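Local atomic coordinates of Tas1 (Pseudomonas aeruginosa, PDB entry 6OX6), a protein that pyrophosphorylates adenosine nucleotides to make (p)ppApp, draining the ADP and ATP of competitor cells as an exported type VI secretion toxin. Residues A256-A261 against T354-P359; T311-G316 against N365-I370; Q244-F249 against R288-I293; P282-E287 against T302-L307; D341-S346 against E424-Y429. All coordinates share one frame; numbering follows the deposited sequence.

Contact 1: residues A256-A261 against T354-P359; sequences APAAKA and TKAGIP
Ile358 reaches from its loop toward the first turn of helix 256-273, and its longer branch does the touching. CB sets CG1 between the backbone N and the carbonyl carbon (chi1 67°); from there CG1 lies 3.5 Å from CB of Ala259. One atom further, CD1 bridges two alanines a turn apart: it is 3.6 Å from CB of Ala259 and 3.8 Å from CA of Ala256. Thr354 touches the same Ala259 methyl from another direction, its OG1 3.4 Å from CB. Beside it on the helix, CB of Ala258 meets CB of Ala356 at 3.7 Å, methyl against methyl.

The loop joins strands 347-353 and 359-365, which are antiparallel neighbours in the sheet, and a type I turn from Thr354 to Gly357 makes the bend. Thr354 and Ile358 close it: OG1 of Thr354 bonds to O of Ile358 at 2.7 Å, and the backbone N of Thr354 reaches the same oxygen. Glu262, one turn on, accepts from the backbone N of Lys355.

No hydrogen bond crosses between the two segments. Mostly apolar groups face the alanines, and the one hydroxyl oxygen that touches Ala259 already has its bond to Ile358 O, so close apolar packing carries this contact.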
# COMPACT_ATOMS: atom_id res chain seq x y z
N ALA A 256 8.43 -9.58 -15.41
CA ALA A 256 7.56 -9.84 -14.26
C ALA A 256 7.52 -11.32 -13.88
O ALA A 256 7.59 -11.64 -12.68
CB ALA A 256 6.15 -9.28 -14.53
N PRO A 257 7.43 -12.26 -14.85
CA PRO A 257 7.56 -13.68 -14.47
C PRO A 257 8.85 -14.01 -13.72
O PRO A 257 8.81 -14.76 -12.73
CB PRO A 257 7.49 -14.40 -15.83
CG PRO A 257 6.64 -13.53 -16.66
CD PRO A 257 7.00 -12.12 -16.25
N ALA A 258 9.99 -13.48 -14.15
CA ALA A 258 11.23 -13.75 -13.43
C ALA A 258 11.24 -13.07 -12.06
O ALA A 258 11.78 -13.61 -11.09
CB ALA A 258 12.44 -13.30 -14.24
N ALA A 259 10.67 -11.86 -11.97
CA ALA A 259 10.58 -11.23 -10.65
C ALA A 259 9.67 -12.03 -9.73
O ALA A 259 9.98 -12.24 -8.55
CB ALA A 259 10.12 -9.79 -10.78
N LYS A 260 8.58 -12.57 -10.29
CA LYS A 260 7.66 -13.38 -9.50
C LYS A 260 8.39 -14.59 -8.91
O LYS A 260 8.37 -14.81 -7.70
CB LYS A 260 6.48 -13.82 -10.35
CG LYS A 260 5.43 -14.61 -9.57
CD LYS A 260 4.63 -15.51 -10.49
CE LYS A 260 3.41 -16.07 -9.79
NZ LYS A 260 3.70 -16.71 -8.47
N ALA A 261 9.07 -15.36 -9.77
CA ALA A 261 9.82 -16.51 -9.29
C ALA A 261 10.78 -16.11 -8.19
O ALA A 261 10.88 -16.80 -7.16
CB ALA A 261 10.58 -17.17 -10.45
N THR A 354 14.37 -7.01 -7.73
CA THR A 354 14.81 -8.36 -8.05
C THR A 354 15.86 -8.34 -9.14
O THR A 354 15.98 -7.39 -9.91
CB THR A 354 13.65 -9.21 -8.53
OG1 THR A 354 13.09 -8.59 -9.70
CG2 THR A 354 12.57 -9.28 -7.46
N LYS A 355 16.58 -9.46 -9.24
CA LYS A 355 17.63 -9.64 -10.24
C LYS A 355 17.12 -9.39 -11.66
O LYS A 355 17.92 -9.02 -12.53
CB LYS A 355 18.22 -11.04 -10.13
CG LYS A 355 19.11 -11.20 -8.91
CD LYS A 355 19.98 -12.45 -8.99
CE LYS A 355 19.67 -13.43 -7.86
NZ LYS A 355 18.36 -14.13 -8.06
N ALA A 356 15.83 -9.58 -11.90
CA ALA A 356 15.29 -9.34 -13.24
C ALA A 356 15.17 -7.87 -13.58
O ALA A 356 14.81 -7.55 -14.73
CB ALA A 356 13.92 -10.01 -13.37
N GLY A 357 15.43 -6.96 -12.63
CA GLY A 357 15.44 -5.54 -12.91
C GLY A 357 14.14 -4.82 -12.68
O GLY A 357 13.98 -3.69 -13.17
N ILE A 358 13.18 -5.44 -11.99
CA ILE A 358 11.95 -4.76 -11.62
C ILE A 358 11.64 -5.08 -10.17
O ILE A 358 12.14 -6.06 -9.60
CB ILE A 358 10.76 -5.16 -12.52
CG1 ILE A 358 10.40 -6.62 -12.30
CG2 ILE A 358 11.02 -4.79 -13.98
CD1 ILE A 358 8.92 -6.86 -12.39
N PRO A 359 10.82 -4.26 -9.53
CA PRO A 359 10.49 -4.50 -8.12
C PRO A 359 9.45 -5.59 -7.94
O PRO A 359 8.57 -5.81 -8.78
CB PRO A 359 9.98 -3.13 -7.63
CG PRO A 359 10.49 -2.14 -8.63
CD PRO A 359 10.50 -2.89 -9.95

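Contact 2: residues T311-G316 against N365-I370; sequences TIIVEG and NSPEMI
Asn365, which pairs with Ile313 across this contact, carries a flat carboxamide with both ends engaged: OD1 accepts from N of Ser366 at 3.0 Å, the donor tilted 17° from the carbonyl plane, and ND2 is bonded to O of Ser346. The peptide groups on the two sides of Asn365 do the pairing. From one, N gives a bond to O of Ile312 (3.1 Å); from the next, O takes the N-H of Val314 at 3.2 Å. Together they make a parallel bridge with Ile313 between strands 308-313 and 359-365. The puckered ring of Pro367 offers its edge: CD is 3.4 Å from O of Val314, and CG is 3.9 Å from CG2 of Ile313.

Ile313 uses both branches. With CG1 beside its backbone N and CG2 anti to it (chi1 -60°), CG2 turns to the proline and CG1 meets CD1 of Ile370 at 3.5 Å, the two side chains crossing near a right angle. Leu383 of helix 376-383 packs on all three residues.

Ser366 is the N-cap of helix 367-373, and its OG accepts a weak bond from N of Met369.

The strand pairing gives way to the helix within one residue, Ser366: main-chain bonds fix the register, CA-H of Ser366 leans on O of Val314 at 3.2 Å, and the isoleucines and proline pack against one another on one side.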
# COMPACT_ATOMS: atom_id res chain seq x y z
N THR A 311 1.96 -12.55 -0.60
CA THR A 311 1.66 -12.26 0.79
C THR A 311 2.23 -13.38 1.65
O THR A 311 2.05 -14.56 1.33
CB THR A 311 0.13 -12.14 1.04
OG1 THR A 311 -0.45 -11.18 0.14
CG2 THR A 311 -0.16 -11.71 2.46
N ILE A 312 2.90 -13.00 2.74
CA ILE A 312 3.35 -13.97 3.73
C ILE A 312 2.42 -13.88 4.93
O ILE A 312 2.24 -12.80 5.52
CB ILE A 312 4.81 -13.73 4.12
CG1 ILE A 312 5.71 -13.85 2.88
CG2 ILE A 312 5.21 -14.69 5.20
CD1 ILE A 312 7.17 -13.50 3.14
N ILE A 313 1.81 -14.99 5.29
CA ILE A 313 0.90 -15.05 6.43
C ILE A 313 1.61 -15.83 7.52
O ILE A 313 1.95 -17.00 7.32
CB ILE A 313 -0.45 -15.69 6.06
CG1 ILE A 313 -1.14 -14.89 4.95
CG2 ILE A 313 -1.37 -15.81 7.28
CD1 ILE A 313 -0.93 -15.49 3.57
N VAL A 314 1.86 -15.17 8.65
CA VAL A 314 2.48 -15.82 9.80
C VAL A 314 1.74 -15.35 11.04
O VAL A 314 0.98 -14.39 11.00
CB VAL A 314 3.99 -15.51 9.91
CG1 VAL A 314 4.78 -16.26 8.82
CG2 VAL A 314 4.25 -14.00 9.79
N GLU A 315 1.96 -16.04 12.15
CA GLU A 315 1.32 -15.64 13.39
C GLU A 315 1.80 -14.26 13.82
O GLU A 315 2.85 -13.77 13.38
CB GLU A 315 1.58 -16.67 14.48
CG GLU A 315 0.99 -18.01 14.14
CD GLU A 315 -0.54 -17.98 14.06
OE1 GLU A 315 -1.18 -17.10 14.71
OE2 GLU A 315 -1.12 -18.82 13.34
N GLY A 316 1.02 -13.63 14.70
CA GLY A 316 1.17 -12.20 14.94
C GLY A 316 2.56 -11.81 15.38
O GLY A 316 3.17 -10.87 14.85
N ASN A 365 1.43 -10.24 7.11
CA ASN A 365 0.42 -9.91 8.12
C ASN A 365 0.03 -11.20 8.82
O ASN A 365 0.39 -12.30 8.40
CB ASN A 365 -0.82 -9.25 7.52
CG ASN A 365 -1.32 -8.09 8.37
OD1 ASN A 365 -1.21 -8.13 9.60
ND2 ASN A 365 -1.84 -7.05 7.73
N SER A 366 -0.73 -11.04 9.91
CA SER A 366 -1.27 -12.15 10.66
C SER A 366 -2.61 -12.61 10.09
O SER A 366 -3.26 -11.89 9.32
CB SER A 366 -1.45 -11.75 12.12
OG SER A 366 -2.31 -10.63 12.22
N PRO A 367 -3.04 -13.83 10.44
CA PRO A 367 -4.39 -14.25 10.01
C PRO A 367 -5.49 -13.36 10.57
O PRO A 367 -6.49 -13.12 9.87
CB PRO A 367 -4.50 -15.69 10.55
CG PRO A 367 -3.07 -16.14 10.79
CD PRO A 367 -2.33 -14.89 11.18
N GLU A 368 -5.32 -12.84 11.78
CA GLU A 368 -6.37 -12.02 12.37
C GLU A 368 -6.58 -10.74 11.58
O GLU A 368 -7.72 -10.32 11.33
CB GLU A 368 -6.03 -11.69 13.84
CG GLU A 368 -6.08 -12.90 14.77
CD GLU A 368 -4.95 -13.91 14.52
OE1 GLU A 368 -3.97 -13.57 13.81
OE2 GLU A 368 -5.04 -15.06 15.03
N MSE A 369 -5.48 -10.11 11.17
CA MSE A 369 -5.55 -8.87 10.42
C MSE A 369 -6.15 -9.07 9.06
O MSE A 369 -6.93 -8.21 8.59
CB MSE A 369 -4.14 -8.31 10.26
CG MSE A 369 -3.68 -7.63 11.54
SE MSE A 369 -5.08 -6.40 12.18
CE MSE A 369 -5.21 -5.28 10.57
N ILE A 370 -5.82 -10.18 8.41
CA ILE A 370 -6.34 -10.47 7.07
C ILE A 370 -7.82 -10.80 7.13
O ILE A 370 -8.62 -10.35 6.30
CB ILE A 370 -5.53 -11.61 6.43
CG1 ILE A 370 -4.18 -11.05 5.96
CG2 ILE A 370 -6.36 -12.22 5.24
CD1 ILE A 370 -3.10 -12.09 5.80

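Contact 3: residues Q244-F249 against R288-I293; sequences QVPKGF and RAMQKI. With ACT (acetate ion), chain D.
A Met-aromatic contact fastens the N-terminal end of the modelled chain to helix 286-296. Met290, present as selenomethionine, lies across one face of the Phe249 ring, the two side chains crossing at about a right angle. SE stands 4.4 Å from the ring centroid, 17° off the normal. CG comes closer, 3.5 Å from the centroid, and makes a CH-pi contact 3.3 Å above the plane, displaced toward the rim.

The side chain then bends at chi3 (52°), and that bend carries CE to Val245, where it lies 3.5 Å from CA. Ile293 approaches Phe249 differently: its CD1 sits in the ring plane at the edge, 3.5 Å from CD1 of the phenylalanine. The other branch of Ile293 turns to Pro246, with CG2 3.7 Å from the proline CG. Pro246 in turn places CD against CG of Met290.

A type II turn from Pro246 to Phe249 brings proline and ring to the same helix, and Gly248 is the N-cap of helix 249-253. Tyr253, one turn on from Phe249 in that short helix, meets the phenylalanine ring. On another flank, NE and NH2 of Arg288 both bond to one oxygen of an acetate, an ion probably from the crystallisation liquor.

Across the two segments the chemistry is apolar: the Met290 side chain (with selenium for sulfur in this crystal) covers an aromatic face, an isoleucine methyl meets its edge, and no hydrogen bond takes part.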
# COMPACT_ATOMS: atom_id res chain seq x y z
N GLN A 244 -3.91 4.33 -23.49
CA GLN A 244 -2.54 4.43 -23.96
C GLN A 244 -1.45 3.55 -23.35
O GLN A 244 -1.15 3.65 -22.16
CB GLN A 244 -2.08 5.90 -23.90
CG GLN A 244 -3.02 6.87 -24.59
CD GLN A 244 -2.74 7.00 -26.08
OE1 GLN A 244 -1.63 6.74 -26.53
NE2 GLN A 244 -3.75 7.41 -26.84
N VAL A 245 -0.87 2.68 -24.17
CA VAL A 245 0.26 1.85 -23.74
C VAL A 245 1.38 2.77 -23.25
O VAL A 245 1.67 3.78 -23.92
CB VAL A 245 0.74 0.96 -24.89
CG1 VAL A 245 1.85 0.03 -24.44
CG2 VAL A 245 -0.42 0.15 -25.49
N PRO A 246 1.99 2.52 -22.10
CA PRO A 246 3.08 3.40 -21.65
C PRO A 246 4.37 3.07 -22.39
O PRO A 246 4.59 1.95 -22.82
CB PRO A 246 3.20 3.11 -20.15
CG PRO A 246 1.92 2.38 -19.78
CD PRO A 246 1.56 1.61 -21.03
N LYS A 247 5.20 4.10 -22.54
CA LYS A 247 6.47 3.92 -23.23
C LYS A 247 7.35 2.94 -22.45
O LYS A 247 7.51 3.07 -21.23
CB LYS A 247 7.19 5.26 -23.39
CG LYS A 247 6.47 6.25 -24.29
CD LYS A 247 7.15 6.39 -25.67
CE LYS A 247 8.69 6.36 -25.60
NZ LYS A 247 9.33 6.79 -26.90
N GLY A 248 7.91 1.97 -23.15
CA GLY A 248 8.71 0.96 -22.49
C GLY A 248 7.92 -0.05 -21.69
O GLY A 248 8.52 -0.84 -20.96
N PHE A 249 6.59 -0.07 -21.84
CA PHE A 249 5.76 -0.93 -21.00
C PHE A 249 6.11 -2.39 -21.16
O PHE A 249 6.31 -3.10 -20.16
CB PHE A 249 4.28 -0.73 -21.32
CG PHE A 249 3.40 -1.69 -20.58
CD1 PHE A 249 2.98 -1.40 -19.29
CD2 PHE A 249 3.01 -2.89 -21.15
CE1 PHE A 249 2.18 -2.28 -18.59
CE2 PHE A 249 2.20 -3.78 -20.45
CZ PHE A 249 1.79 -3.47 -19.16
N ARG A 288 -4.79 -3.61 -16.25
CA ARG A 288 -4.74 -2.97 -14.95
C ARG A 288 -3.35 -2.42 -14.68
O ARG A 288 -3.21 -1.31 -14.16
CB ARG A 288 -5.17 -3.97 -13.87
CG ARG A 288 -6.68 -4.24 -13.89
CD ARG A 288 -7.06 -5.34 -12.91
NE ARG A 288 -6.60 -5.02 -11.57
CZ ARG A 288 -7.33 -4.45 -10.62
NH1 ARG A 288 -8.60 -4.14 -10.85
NH2 ARG A 288 -6.79 -4.20 -9.44
N ALA A 289 -2.32 -3.17 -15.08
CA ALA A 289 -0.96 -2.70 -14.95
C ALA A 289 -0.78 -1.39 -15.70
O ALA A 289 -0.23 -0.43 -15.16
CB ALA A 289 0.01 -3.76 -15.48
N MSE A 290 -1.29 -1.32 -16.92
CA MSE A 290 -1.19 -0.09 -17.70
C MSE A 290 -1.96 1.07 -17.11
O MSE A 290 -1.44 2.19 -17.09
CB MSE A 290 -1.63 -0.31 -19.16
CG MSE A 290 -0.64 -1.12 -19.98
SE MSE A 290 -1.40 -1.89 -21.58
CE MSE A 290 -2.19 -0.28 -22.33
N GLN A 291 -3.16 0.79 -16.61
CA GLN A 291 -3.98 1.83 -16.01
C GLN A 291 -3.31 2.36 -14.75
O GLN A 291 -3.33 3.57 -14.49
CB GLN A 291 -5.37 1.28 -15.66
CG GLN A 291 -6.34 1.29 -16.83
CD GLN A 291 -6.46 2.65 -17.48
OE1 GLN A 291 -5.46 3.34 -17.69
NE2 GLN A 291 -7.69 3.05 -17.79
N LYS A 292 -2.70 1.47 -13.97
CA LYS A 292 -2.01 1.87 -12.74
C LYS A 292 -0.74 2.66 -13.05
O LYS A 292 -0.44 3.66 -12.38
CB LYS A 292 -1.70 0.64 -11.90
CG LYS A 292 -1.03 0.94 -10.58
CD LYS A 292 -1.02 -0.30 -9.70
CE LYS A 292 -0.65 0.03 -8.26
NZ LYS A 292 -0.77 -1.18 -7.40
N ILE A 293 0.02 2.24 -14.06
CA ILE A 293 1.19 3.02 -14.49
C ILE A 293 0.78 4.41 -14.93
O ILE A 293 1.43 5.40 -14.58
CB ILE A 293 1.94 2.29 -15.62
CG1 ILE A 293 2.69 1.10 -15.04
CG2 ILE A 293 2.86 3.29 -16.37
CD1 ILE A 293 3.05 0.02 -16.11
C ACT D . -4.54 -6.99 -9.51
O ACT D . -4.61 -5.75 -9.77
OXT ACT D . -4.31 -7.52 -8.40
CH3 ACT D . -4.78 -7.97 -10.73

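Contact 4: residues P282-E287 against T302-L307; sequences PIKSRE and TKIKDL. With ACT (acetate ion), chain D.
Lys284 and Asp306 run obliquely to one another, and the ammonium comes down on the carboxylate from above. NZ of Lys284 is 3.1 Å from OD2 of Asp306, in a salt bridge that leaves the carboxylate plane by 63°. The lysine starts out extended, with CG anti to its backbone N (chi1 -171°), then bends at chi3 and chi4 to bring NZ round. On the aspartate, CG lies between the backbone N and the carbonyl carbon, which swings the carboxylate toward the lysine. That same OD2 has a second partner in NZ of Lys292, so two lysines share one carboxylate oxygen.

These residues join the lead-in to helix 286-296, whose N-cap is Ser285, to the loop that runs into strand 308-313. The main chains meet at O of Leu307: N of Lys284 bonds to it at 2.9 Å, and CA of Ile283 makes a CA-H...O contact with this oxygen, at 3.4 Å.

Below the charged end, CB of Lys284 rests 3.9 Å from CD2 of Leu307, and CD lies 4.2 Å from CD1 of Ile304. NZ also makes a weak 3.0 Å bond to O of the acetate.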
# COMPACT_ATOMS: atom_id res chain seq x y z
N PRO A 282 -0.77 -14.42 -9.54
CA PRO A 282 -0.23 -14.24 -10.89
C PRO A 282 0.24 -12.81 -11.10
O PRO A 282 0.01 -11.91 -10.29
CB PRO A 282 -1.42 -14.58 -11.79
CG PRO A 282 -2.62 -14.21 -10.96
CD PRO A 282 -2.24 -14.54 -9.54
N ILE A 283 0.92 -12.62 -12.23
CA ILE A 283 1.39 -11.30 -12.64
C ILE A 283 0.20 -10.37 -12.82
O ILE A 283 -0.88 -10.80 -13.25
CB ILE A 283 2.22 -11.46 -13.93
CG1 ILE A 283 3.70 -11.63 -13.60
CG2 ILE A 283 2.03 -10.32 -14.90
CD1 ILE A 283 4.01 -12.93 -12.89
N LYS A 284 0.37 -9.10 -12.46
CA LYS A 284 -0.72 -8.14 -12.63
C LYS A 284 -1.21 -8.17 -14.07
O LYS A 284 -0.41 -8.23 -15.01
CB LYS A 284 -0.27 -6.73 -12.26
CG LYS A 284 -1.40 -5.71 -12.19
CD LYS A 284 -0.97 -4.40 -11.54
CE LYS A 284 -1.79 -4.15 -10.28
NZ LYS A 284 -1.70 -5.27 -9.28
N SER A 285 -2.53 -8.13 -14.26
CA SER A 285 -3.07 -8.18 -15.61
C SER A 285 -2.64 -6.95 -16.40
O SER A 285 -2.43 -5.87 -15.83
CB SER A 285 -4.60 -8.27 -15.61
OG SER A 285 -5.20 -6.98 -15.69
N ARG A 286 -2.55 -7.13 -17.72
CA ARG A 286 -2.01 -6.12 -18.61
C ARG A 286 -2.77 -4.79 -18.49
O ARG A 286 -2.16 -3.74 -18.24
CB ARG A 286 -2.05 -6.62 -20.06
CG ARG A 286 -1.53 -5.62 -21.11
CD ARG A 286 -1.27 -6.28 -22.50
NE ARG A 286 0.17 -6.39 -22.76
CZ ARG A 286 0.84 -7.53 -22.67
NH1 ARG A 286 0.20 -8.65 -22.35
NH2 ARG A 286 2.15 -7.56 -22.89
N GLU A 287 -4.09 -4.82 -18.69
CA GLU A 287 -4.87 -3.58 -18.68
C GLU A 287 -4.75 -2.86 -17.34
O GLU A 287 -4.64 -1.63 -17.29
CB GLU A 287 -6.35 -3.85 -18.97
CG GLU A 287 -7.22 -2.59 -19.16
CD GLU A 287 -6.91 -1.81 -20.46
OE1 GLU A 287 -7.06 -0.56 -20.45
OE2 GLU A 287 -6.53 -2.44 -21.48
N THR A 302 8.60 2.10 -15.16
CA THR A 302 9.62 1.61 -14.24
C THR A 302 9.28 1.93 -12.79
O THR A 302 10.01 1.46 -11.89
CB THR A 302 10.99 2.18 -14.60
OG1 THR A 302 11.02 3.59 -14.31
CG2 THR A 302 11.28 1.95 -16.08
N LYS A 303 8.21 2.68 -12.54
CA LYS A 303 7.82 3.06 -11.18
C LYS A 303 6.84 2.09 -10.54
O LYS A 303 6.62 2.19 -9.32
CB LYS A 303 7.19 4.46 -11.19
CG LYS A 303 8.18 5.58 -11.41
CD LYS A 303 7.60 6.94 -11.10
CE LYS A 303 8.69 8.03 -11.24
NZ LYS A 303 9.00 8.33 -12.69
N ILE A 304 6.23 1.17 -11.30
CA ILE A 304 5.24 0.28 -10.71
C ILE A 304 5.95 -0.85 -9.98
O ILE A 304 6.93 -1.42 -10.48
CB ILE A 304 4.27 -0.26 -11.77
CG1 ILE A 304 3.20 -1.13 -11.11
CG2 ILE A 304 5.01 -1.05 -12.85
CD1 ILE A 304 2.02 -1.46 -12.05
N LYS A 305 5.45 -1.19 -8.79
CA LYS A 305 6.18 -2.07 -7.89
C LYS A 305 5.46 -3.38 -7.58
O LYS A 305 6.04 -4.23 -6.88
CB LYS A 305 6.51 -1.32 -6.59
CG LYS A 305 7.17 0.04 -6.86
CD LYS A 305 7.56 0.78 -5.58
CE LYS A 305 8.24 2.13 -5.89
NZ LYS A 305 7.33 3.07 -6.65
N ASP A 306 4.24 -3.58 -8.07
CA ASP A 306 3.47 -4.77 -7.71
C ASP A 306 3.06 -5.57 -8.93
O ASP A 306 2.06 -6.30 -8.89
CB ASP A 306 2.24 -4.39 -6.88
CG ASP A 306 1.18 -3.63 -7.69
OD1 ASP A 306 1.54 -2.98 -8.71
OD2 ASP A 306 -0.01 -3.66 -7.28
N LEU A 307 3.83 -5.48 -10.01
CA LEU A 307 3.61 -6.41 -11.12
C LEU A 307 3.70 -7.85 -10.63
O LEU A 307 2.83 -8.68 -10.93
CB LEU A 307 4.61 -6.12 -12.25
CG LEU A 307 4.27 -4.84 -13.02
CD1 LEU A 307 5.35 -4.57 -14.06
CD2 LEU A 307 2.89 -4.96 -13.68
C ACT D . -4.54 -6.99 -9.51
O ACT D . -4.61 -5.75 -9.77
OXT ACT D . -4.31 -7.52 -8.40
CH3 ACT D . -4.78 -7.97 -10.73

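Contact 5: residues D341-S346 against E424-Y429; sequences DPLGYS and EKSRAY
Arg427 and Ser426, neighbours on helix 419-435, each take a carbonyl from the type I turn of Asp341 to Gly344. NH1 of Arg427 gives a bond to O of Pro342 at 2.7 Å; the oxygen lies at the edge of the guanidinium, near its plane, and the N-H arrives on a lone pair in the carbonyl plane. On the way there, CG of the arginine passes 3.6 Å from N of Gly344; beyond it the chain bends at chi3 (-61°) and brings NH1 to the carbonyl. OG of Ser426, anti to its own backbone N (chi1 -178°), donates to O of Leu343 at 2.8 Å, again in the carbonyl plane on a lone pair.

With no side chain, Gly344 lets the main chains come to 4.2 Å, CA of Gly344 to CA of Arg427. It also has a positive phi.

The next shell keeps the turn in shape. Asp341 forms an Asx turn, OD1 accepting from N of Leu343 at 3.1 Å, while OD2 takes N of Tyr345. Both bonds reach the carboxylate from above its plane. The aspartate that braces the turn also faces the toxin's inhibitor, for its OD2 has a further partner, a salt bridge to NH2 of Arg60 of the immunity protein chain.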
# COMPACT_ATOMS: atom_id res chain seq x y z
N ASP A 341 -1.54 5.23 10.94
CA ASP A 341 -2.50 5.11 9.85
C ASP A 341 -3.86 5.68 10.27
O ASP A 341 -4.43 5.22 11.27
CB ASP A 341 -2.60 3.64 9.48
CG ASP A 341 -3.67 3.36 8.43
OD1 ASP A 341 -4.10 4.28 7.69
OD2 ASP A 341 -4.08 2.19 8.34
N PRO A 342 -4.43 6.64 9.53
CA PRO A 342 -5.76 7.17 9.90
C PRO A 342 -6.82 6.09 9.99
O PRO A 342 -7.80 6.24 10.73
CB PRO A 342 -6.09 8.16 8.78
CG PRO A 342 -4.78 8.44 8.10
CD PRO A 342 -3.99 7.19 8.22
N LEU A 343 -6.65 5.00 9.24
CA LEU A 343 -7.60 3.91 9.26
C LEU A 343 -7.23 2.80 10.25
O LEU A 343 -7.96 1.82 10.33
CB LEU A 343 -7.73 3.31 7.86
CG LEU A 343 -8.07 4.29 6.71
CD1 LEU A 343 -8.40 3.48 5.42
CD2 LEU A 343 -9.17 5.23 7.04
N GLY A 344 -6.13 2.92 10.98
CA GLY A 344 -5.84 1.98 12.06
C GLY A 344 -5.42 0.59 11.62
O GLY A 344 -5.37 -0.32 12.46
N TYR A 345 -5.06 0.42 10.36
CA TYR A 345 -4.60 -0.87 9.88
C TYR A 345 -3.19 -1.16 10.42
O TYR A 345 -2.46 -0.24 10.81
CB TYR A 345 -4.65 -0.89 8.35
CG TYR A 345 -4.23 -2.21 7.69
CD1 TYR A 345 -3.13 -2.25 6.85
CD2 TYR A 345 -4.93 -3.38 7.93
CE1 TYR A 345 -2.73 -3.45 6.25
CE2 TYR A 345 -4.55 -4.58 7.33
CZ TYR A 345 -3.45 -4.60 6.49
OH TYR A 345 -3.05 -5.76 5.89
N SER A 346 -2.83 -2.44 10.50
CA SER A 346 -1.46 -2.82 10.82
C SER A 346 -1.02 -3.97 9.93
O SER A 346 -1.84 -4.77 9.48
CB SER A 346 -1.28 -3.20 12.31
OG SER A 346 -2.24 -4.16 12.71
N GLU A 424 -12.49 7.03 12.01
CA GLU A 424 -12.67 6.63 13.40
C GLU A 424 -13.31 5.25 13.50
O GLU A 424 -12.89 4.44 14.33
CB GLU A 424 -13.50 7.67 14.16
CG GLU A 424 -13.48 7.50 15.67
CD GLU A 424 -13.86 8.77 16.40
OE1 GLU A 424 -14.33 8.70 17.56
OE2 GLU A 424 -13.71 9.86 15.79
N LYS A 425 -14.27 4.97 12.63
CA LYS A 425 -14.95 3.68 12.62
C LYS A 425 -13.99 2.56 12.24
O LYS A 425 -14.11 1.43 12.73
CB LYS A 425 -16.13 3.70 11.65
CG LYS A 425 -17.06 4.89 11.82
CD LYS A 425 -18.24 4.54 12.71
CE LYS A 425 -19.26 5.67 12.75
NZ LYS A 425 -20.06 5.74 11.50
N SER A 426 -13.04 2.87 11.37
CA SER A 426 -12.06 1.88 10.91
C SER A 426 -11.05 1.57 12.00
O SER A 426 -10.76 0.39 12.28
CB SER A 426 -11.37 2.40 9.65
OG SER A 426 -10.43 1.44 9.16
N ARG A 427 -10.57 2.61 12.71
CA ARG A 427 -9.62 2.40 13.79
C ARG A 427 -10.26 1.62 14.93
O ARG A 427 -9.65 0.70 15.49
CB ARG A 427 -9.11 3.74 14.33
CG ARG A 427 -8.26 4.52 13.35
CD ARG A 427 -7.52 5.68 14.06
NE ARG A 427 -8.45 6.63 14.65
CZ ARG A 427 -9.04 7.62 13.96
NH1 ARG A 427 -8.78 7.79 12.67
NH2 ARG A 427 -9.87 8.45 14.58
N ALA A 428 -11.51 1.97 15.27
CA ALA A 428 -12.19 1.23 16.32
C ALA A 428 -12.37 -0.23 15.93
O ALA A 428 -12.26 -1.14 16.77
CB ALA A 428 -13.54 1.89 16.62
N TYR A 429 -12.61 -0.49 14.64
CA TYR A 429 -12.81 -1.87 14.20
C TYR A 429 -11.52 -2.66 14.34
O TYR A 429 -11.49 -3.72 14.98
CB TYR A 429 -13.30 -1.88 12.74
CG TYR A 429 -13.41 -3.25 12.11
CD1 TYR A 429 -14.47 -4.12 12.43
CD2 TYR A 429 -12.49 -3.66 11.15
CE1 TYR A 429 -14.57 -5.38 11.81
CE2 TYR A 429 -12.58 -4.91 10.55
CZ TYR A 429 -13.60 -5.76 10.89
OH TYR A 429 -13.65 -6.98 10.24

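How the contacts relate
Contacts 3 and 4 lie closest, with centres about 9 Å apart, and share helix 286-296: besides the Lys292 to Asp306 salt bridge, CB of Ala289 in contact 3 packs 3.6 Å from CD2 of Leu307 in contact 4. The acetate ties them too, bonded by Arg288 and weakly by Lys284. Contact 1 touches contact 4 through Ile283, whose CG1 is 3.5 Å from CB of Ala256. Across the chain's centre from contact 4, contacts 2 and 5 form a second pair, where CE of Met369 packs 3.3 Å from CD2 of Tyr345. Contacts 1 and 5 stand about 33 Å apart between centres. Contacts 3, 4 and 5 all have residues touching the immunity protein chain.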